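Local atomic coordinates of galactonate dehydratase (Zobellia galactanivorans, PDB entry 5OLC), a protein that belongs to the mandelate racemase/muconate lactonizing enzyme group of the enolase superfamily, with an N-terminal capping domain and a TIM-barrel-like C-terminal domain. Residues F266-I278 against I290-H304. Residues are numbered along the deposited sequence; the frame is centred on the assembly and turned at random.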
loop_
_atom_site.group_PDB
_atom_site.type_symbol
_atom_site.label_atom_id
_atom_site.label_comp_id
_atom_site.label_asym_id
_atom_site.label_seq_id
_atom_site.Cartn_x
_atom_site.Cartn_y
_atom_site.Cartn_z
ATOM N N PHE A 266 -10.471 -6.232 12.009
ATOM C CA PHE A 266 -9.730 -5.100 12.556
ATOM C C PHE A 266 -8.691 -4.527 11.585
ATOM O O PHE A 266 -8.424 -3.319 11.642
ATOM C CB PHE A 266 -9.054 -5.475 13.899
ATOM C CG PHE A 266 -9.948 -5.927 15.035
ATOM C CD1 PHE A 266 -11.143 -5.263 15.319
ATOM C CD2 PHE A 266 -9.551 -6.951 15.882
ATOM C CE1 PHE A 266 -11.946 -5.663 16.386
ATOM C CE2 PHE A 266 -10.350 -7.337 16.960
ATOM C CZ PHE A 266 -11.542 -6.690 17.205
ATOM N N ASP A 267 -8.098 -5.387 10.709
ATOM C CA ASP A 267 -7.084 -4.978 9.741
ATOM C C ASP A 267 -7.652 -4.037 8.720
ATOM O O ASP A 267 -6.907 -3.262 8.119
ATOM C CB ASP A 267 -6.485 -6.195 9.021
ATOM C CG ASP A 267 -5.303 -6.852 9.703
ATOM O OD1 ASP A 267 -4.807 -6.304 10.705
ATOM O OD2 ASP A 267 -4.857 -7.891 9.221
ATOM N N LYS A 268 -8.972 -4.102 8.522
ATOM C CA LYS A 268 -9.669 -3.295 7.541
ATOM C C LYS A 268 -10.379 -2.076 8.158
ATOM O O LYS A 268 -11.173 -1.435 7.468
ATOM C CB LYS A 268 -10.623 -4.172 6.708
ATOM C CG LYS A 268 -9.956 -5.334 5.979
ATOM C CD LYS A 268 -10.681 -5.689 4.672
ATOM C CE LYS A 268 -10.031 -5.115 3.419
ATOM N NZ LYS A 268 -9.706 -6.168 2.415
ATOM N N ASP A 269 -10.083 -1.737 9.438
ATOM C CA ASP A 269 -10.647 -0.578 10.167
ATOM C C ASP A 269 -12.198 -0.423 10.002
ATOM O O ASP A 269 -12.713 0.698 9.861
ATOM C CB ASP A 269 -9.894 0.719 9.767
ATOM C CG ASP A 269 -9.575 1.692 10.903
ATOM O OD1 ASP A 269 -9.564 1.253 12.089
ATOM O OD2 ASP A 269 -9.331 2.897 10.610
ATOM N N CYS A 270 -12.922 -1.572 10.042
ATOM C CA CYS A 270 -14.367 -1.685 9.839
ATOM C C CYS A 270 -15.221 -1.105 10.951
ATOM O O CYS A 270 -16.145 -0.326 10.679
ATOM C CB CYS A 270 -14.749 -3.138 9.579
ATOM S SG CYS A 270 -13.775 -3.939 8.289
ATOM N N VAL A 271 -14.968 -1.555 12.196
ATOM C CA VAL A 271 -15.805 -1.218 13.335
ATOM C C VAL A 271 -15.145 -0.331 14.396
ATOM O O VAL A 271 -13.918 -0.303 14.552
ATOM C CB VAL A 271 -16.384 -2.509 13.980
ATOM C CG1 VAL A 271 -17.298 -3.241 13.010
ATOM C CG2 VAL A 271 -15.290 -3.437 14.506
ATOM N N ASP A 272 -16.014 0.374 15.140
ATOM C CA ASP A 272 -15.709 1.183 16.305
ATOM C C ASP A 272 -15.843 0.247 17.523
ATOM O O ASP A 272 -15.071 0.374 18.478
ATOM C CB ASP A 272 -16.704 2.355 16.418
ATOM C CG ASP A 272 -16.404 3.510 15.499
ATOM O OD1 ASP A 272 -15.377 4.197 15.720
ATOM O OD2 ASP A 272 -17.205 3.755 14.585
ATOM N N ILE A 273 -16.824 -0.699 17.465
ATOM C CA ILE A 273 -17.146 -1.701 18.504
ATOM C C ILE A 273 -17.205 -3.087 17.880
ATOM O O ILE A 273 -17.970 -3.290 16.934
ATOM C CB ILE A 273 -18.510 -1.410 19.207
ATOM C CG1 ILE A 273 -18.618 0.014 19.762
ATOM C CG2 ILE A 273 -18.808 -2.437 20.280
ATOM C CD1 ILE A 273 -19.660 0.793 19.133
ATOM N N ALA A 274 -16.452 -4.051 18.441
ATOM C CA ALA A 274 -16.456 -5.442 17.979
ATOM C C ALA A 274 -17.438 -6.229 18.845
ATOM O O ALA A 274 -17.380 -6.124 20.070
ATOM C CB ALA A 274 -15.064 -6.036 18.087
ATOM N N GLN A 275 -18.359 -6.986 18.222
ATOM C CA GLN A 275 -19.384 -7.705 18.969
ATOM C C GLN A 275 -19.318 -9.226 18.786
ATOM O O GLN A 275 -20.242 -9.793 18.199
ATOM C CB GLN A 275 -20.798 -7.144 18.662
ATOM C CG GLN A 275 -20.956 -5.673 19.025
ATOM C CD GLN A 275 -22.361 -5.222 19.333
ATOM O OE1 GLN A 275 -22.806 -4.172 18.863
ATOM N NE2 GLN A 275 -23.053 -5.929 20.218
ATOM N N PRO A 276 -18.283 -9.936 19.310
ATOM C CA PRO A 276 -18.286 -11.410 19.180
ATOM C C PRO A 276 -19.289 -12.060 20.136
ATOM O O PRO A 276 -19.464 -11.575 21.259
ATOM C CB PRO A 276 -16.849 -11.828 19.543
ATOM C CG PRO A 276 -16.167 -10.607 20.017
ATOM C CD PRO A 276 -17.123 -9.467 20.090
ATOM N N ASP A 277 -19.956 -13.137 19.699
ATOM C CA ASP A 277 -20.857 -13.865 20.584
ATOM C C ASP A 277 -20.028 -15.008 21.164
ATOM O O ASP A 277 -19.437 -15.791 20.408
ATOM C CB ASP A 277 -22.101 -14.389 19.840
ATOM C CG ASP A 277 -23.202 -14.924 20.750
ATOM O OD1 ASP A 277 -22.963 -15.946 21.443
ATOM O OD2 ASP A 277 -24.313 -14.342 20.744
ATOM N N ILE A 278 -19.951 -15.080 22.506
ATOM C CA ILE A 278 -19.150 -16.088 23.217
ATOM C C ILE A 278 -19.513 -17.493 22.759
ATOM O O ILE A 278 -18.625 -18.257 22.396
ATOM C CB ILE A 278 -19.208 -15.892 24.762
ATOM C CG1 ILE A 278 -18.560 -14.534 25.174
ATOM C CG2 ILE A 278 -18.534 -17.036 25.501
ATOM C CD1 ILE A 278 -19.358 -13.678 26.120
ATOM N N ILE A 290 -9.747 -12.852 21.400
ATOM C CA ILE A 290 -10.317 -11.767 20.586
ATOM C C ILE A 290 -10.233 -10.441 21.412
ATOM O O ILE A 290 -9.947 -9.399 20.840
ATOM C CB ILE A 290 -11.775 -12.095 20.146
ATOM C CG1 ILE A 290 -11.801 -13.297 19.192
ATOM C CG2 ILE A 290 -12.479 -10.862 19.528
ATOM C CD1 ILE A 290 -13.211 -13.909 18.964
ATOM N N ALA A 291 -10.426 -10.505 22.741
ATOM C CA ALA A 291 -10.336 -9.333 23.610
ATOM C C ALA A 291 -8.916 -8.739 23.650
ATOM O O ALA A 291 -8.783 -7.517 23.638
ATOM C CB ALA A 291 -10.845 -9.654 25.005
ATOM N N THR A 292 -7.870 -9.602 23.631
ATOM C CA THR A 292 -6.432 -9.247 23.572
ATOM C C THR A 292 -6.143 -8.494 22.249
ATOM O O THR A 292 -5.443 -7.471 22.233
ATOM C CB THR A 292 -5.606 -10.558 23.687
ATOM O OG1 THR A 292 -5.632 -10.999 25.045
ATOM C CG2 THR A 292 -4.162 -10.433 23.191
ATOM N N LEU A 293 -6.685 -9.043 21.140
ATOM C CA LEU A 293 -6.569 -8.497 19.799
ATOM C C LEU A 293 -7.266 -7.150 19.733
ATOM O O LEU A 293 -6.644 -6.168 19.322
ATOM C CB LEU A 293 -7.206 -9.454 18.787
ATOM C CG LEU A 293 -6.259 -10.375 18.037
ATOM C CD1 LEU A 293 -7.028 -11.298 17.134
ATOM C CD2 LEU A 293 -5.285 -9.580 17.173
ATOM N N ALA A 294 -8.550 -7.084 20.169
ATOM C CA ALA A 294 -9.332 -5.852 20.185
ATOM C C ALA A 294 -8.539 -4.767 20.853
ATOM O O ALA A 294 -8.417 -3.696 20.277
ATOM C CB ALA A 294 -10.651 -6.067 20.909
ATOM N N GLN A 295 -7.906 -5.096 22.011
ATOM C CA GLN A 295 -7.046 -4.237 22.839
ATOM C C GLN A 295 -5.849 -3.702 22.068
ATOM O O GLN A 295 -5.622 -2.498 22.066
ATOM C CB GLN A 295 -6.593 -4.991 24.104
ATOM C CG GLN A 295 -5.737 -4.174 25.066
ATOM C CD GLN A 295 -5.986 -4.569 26.501
ATOM O OE1 GLN A 295 -5.661 -5.682 26.942
ATOM N NE2 GLN A 295 -6.585 -3.658 27.261
ATOM N N THR A 296 -5.085 -4.594 21.432
ATOM C CA THR A 296 -3.922 -4.279 20.605
ATOM C C THR A 296 -4.351 -3.312 19.476
ATOM O O THR A 296 -3.671 -2.321 19.239
ATOM C CB THR A 296 -3.325 -5.599 20.083
ATOM O OG1 THR A 296 -3.131 -6.498 21.171
ATOM C CG2 THR A 296 -2.069 -5.419 19.309
ATOM N N TYR A 297 -5.490 -3.572 18.828
ATOM C CA TYR A 297 -6.025 -2.722 17.762
ATOM C C TYR A 297 -6.750 -1.493 18.298
ATOM O O TYR A 297 -7.219 -0.681 17.505
ATOM C CB TYR A 297 -6.938 -3.527 16.800
ATOM C CG TYR A 297 -6.158 -4.358 15.815
ATOM C CD1 TYR A 297 -5.613 -3.788 14.669
ATOM C CD2 TYR A 297 -5.879 -5.693 16.070
ATOM C CE1 TYR A 297 -4.878 -4.548 13.761
ATOM C CE2 TYR A 297 -5.109 -6.454 15.191
ATOM C CZ TYR A 297 -4.614 -5.878 14.036
ATOM O OH TYR A 297 -3.862 -6.624 13.171
ATOM N N ASN A 298 -6.857 -1.358 19.623
ATOM C CA ASN A 298 -7.532 -0.232 20.280
ATOM C C ASN A 298 -9.001 -0.017 19.765
ATOM O O ASN A 298 -9.402 1.087 19.380
ATOM C CB ASN A 298 -6.659 1.053 20.200
ATOM C CG ASN A 298 -5.343 0.958 20.955
ATOM O OD1 ASN A 298 -5.303 0.899 22.191
ATOM N ND2 ASN A 298 -4.231 0.957 20.226
ATOM N N VAL A 299 -9.768 -1.116 19.745
ATOM C CA VAL A 299 -11.178 -1.204 19.336
ATOM C C VAL A 299 -11.932 -1.736 20.526
ATOM O O VAL A 299 -11.522 -2.754 21.094
ATOM C CB VAL A 299 -11.432 -2.167 18.143
ATOM C CG1 VAL A 299 -12.810 -1.932 17.528
ATOM C CG2 VAL A 299 -10.340 -2.079 17.080
ATOM N N ASP A 300 -13.077 -1.107 20.853
ATOM C CA ASP A 300 -13.957 -1.505 21.963
ATOM C C ASP A 300 -14.583 -2.864 21.687
ATOM O O ASP A 300 -14.762 -3.238 20.523
ATOM C CB ASP A 300 -15.097 -0.489 22.169
ATOM C CG ASP A 300 -14.676 0.954 22.269
ATOM O OD1 ASP A 300 -14.233 1.517 21.237
ATOM O OD2 ASP A 300 -14.866 1.551 23.354
ATOM N N LEU A 301 -14.938 -3.584 22.767
ATOM C CA LEU A 301 -15.595 -4.894 22.728
ATOM C C LEU A 301 -16.827 -4.892 23.600
ATOM O O LEU A 301 -16.740 -4.644 24.805
ATOM C CB LEU A 301 -14.659 -6.028 23.185
ATOM C CG LEU A 301 -14.916 -7.383 22.563
ATOM C CD1 LEU A 301 -13.619 -8.157 22.432
ATOM C CD2 LEU A 301 -15.961 -8.164 23.336
ATOM N N VAL A 302 -17.976 -5.167 22.988
ATOM C CA VAL A 302 -19.255 -5.330 23.670
ATOM C C VAL A 302 -19.700 -6.650 23.086
ATOM O O VAL A 302 -19.890 -6.693 21.875
ATOM C CB VAL A 302 -20.288 -4.196 23.400
ATOM C CG1 VAL A 302 -21.612 -4.485 24.121
ATOM C CG2 VAL A 302 -19.741 -2.822 23.788
ATOM N N PRO A 303 -19.761 -7.765 23.838
ATOM C CA PRO A 303 -20.142 -9.029 23.199
ATOM C C PRO A 303 -21.606 -9.097 22.765
ATOM O O PRO A 303 -22.443 -8.305 23.221
ATOM C CB PRO A 303 -19.771 -10.080 24.246
ATOM C CG PRO A 303 -19.877 -9.383 25.530
ATOM C CD PRO A 303 -19.523 -7.942 25.285
ATOM N N HIS A 304 -21.900 -10.016 21.845
ATOM C CA HIS A 304 -23.261 -10.251 21.388
ATOM C C HIS A 304 -23.816 -11.366 22.286
ATOM O O HIS A 304 -23.107 -12.351 22.532
ATOM C CB HIS A 304 -23.270 -10.663 19.906
ATOM C CG HIS A 304 -24.641 -10.940 19.354
ATOM N ND1 HIS A 304 -25.072 -12.239 19.087
ATOM C CD2 HIS A 304 -25.633 -10.075 19.031
ATOM C CE1 HIS A 304 -26.308 -12.118 18.625
ATOM N NE2 HIS A 304 -26.692 -10.838 18.575
#
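Ile273 and Ala274 pair in parallel with Asp300 and Leu301, as adjacent strands of the enolase-type beta/alpha barrel. Helix 283-296 makes the crossover between them, a beta-alpha-beta unit. Ala274 N donates to Asp300 O at 2.8 Å, nearly straight at 175°. Ala274 O then accepts from Val302 N. On the far side, the backbone of Ile273 bonds to Gly252 of the neighbouring strand 250-252.

Ile273 and Val302 lie side by side and point the same way, their CG2 atoms touching at 3.7 Å. On the helix side, Pro276 touches both Ile290 and Leu301. Its CG slides past Ile290 CG2, and its CD meets Leu301 CD2.

Phe266 packs against the end of helix 283-296. With chi1 at -60°, its CG lies beside its own backbone N, and the ring reaches Ala294 and Val299. Phe266 CB sits over one face of the Tyr297 ring in a CH-pi contact, 3.8 Å from the centroid. The two rings meet obliquely, their planes 31° apart. A Schellman motif at Asn298 ends the helix and turns the chain into Val299. Val299 CG2 touches Phe266 CD1 at 3.7 Å, while its CG1 packs against the backbone O of Asp272. Asp267 OD1 lies 2.7 Å from Tyr297 OH, a weak hydrogen bond, while Asp267 OD2 forms a salt bridge with Lys263.

At the other end of the strands, Asp277 and His304 cross obliquely. The Tyr57 ring packs edge-to-face with His304. His304 ND1 donates to the anti lone pair of Asp277 OD2 at 2.8 Å, with the oxygen tilted out of the imidazole plane.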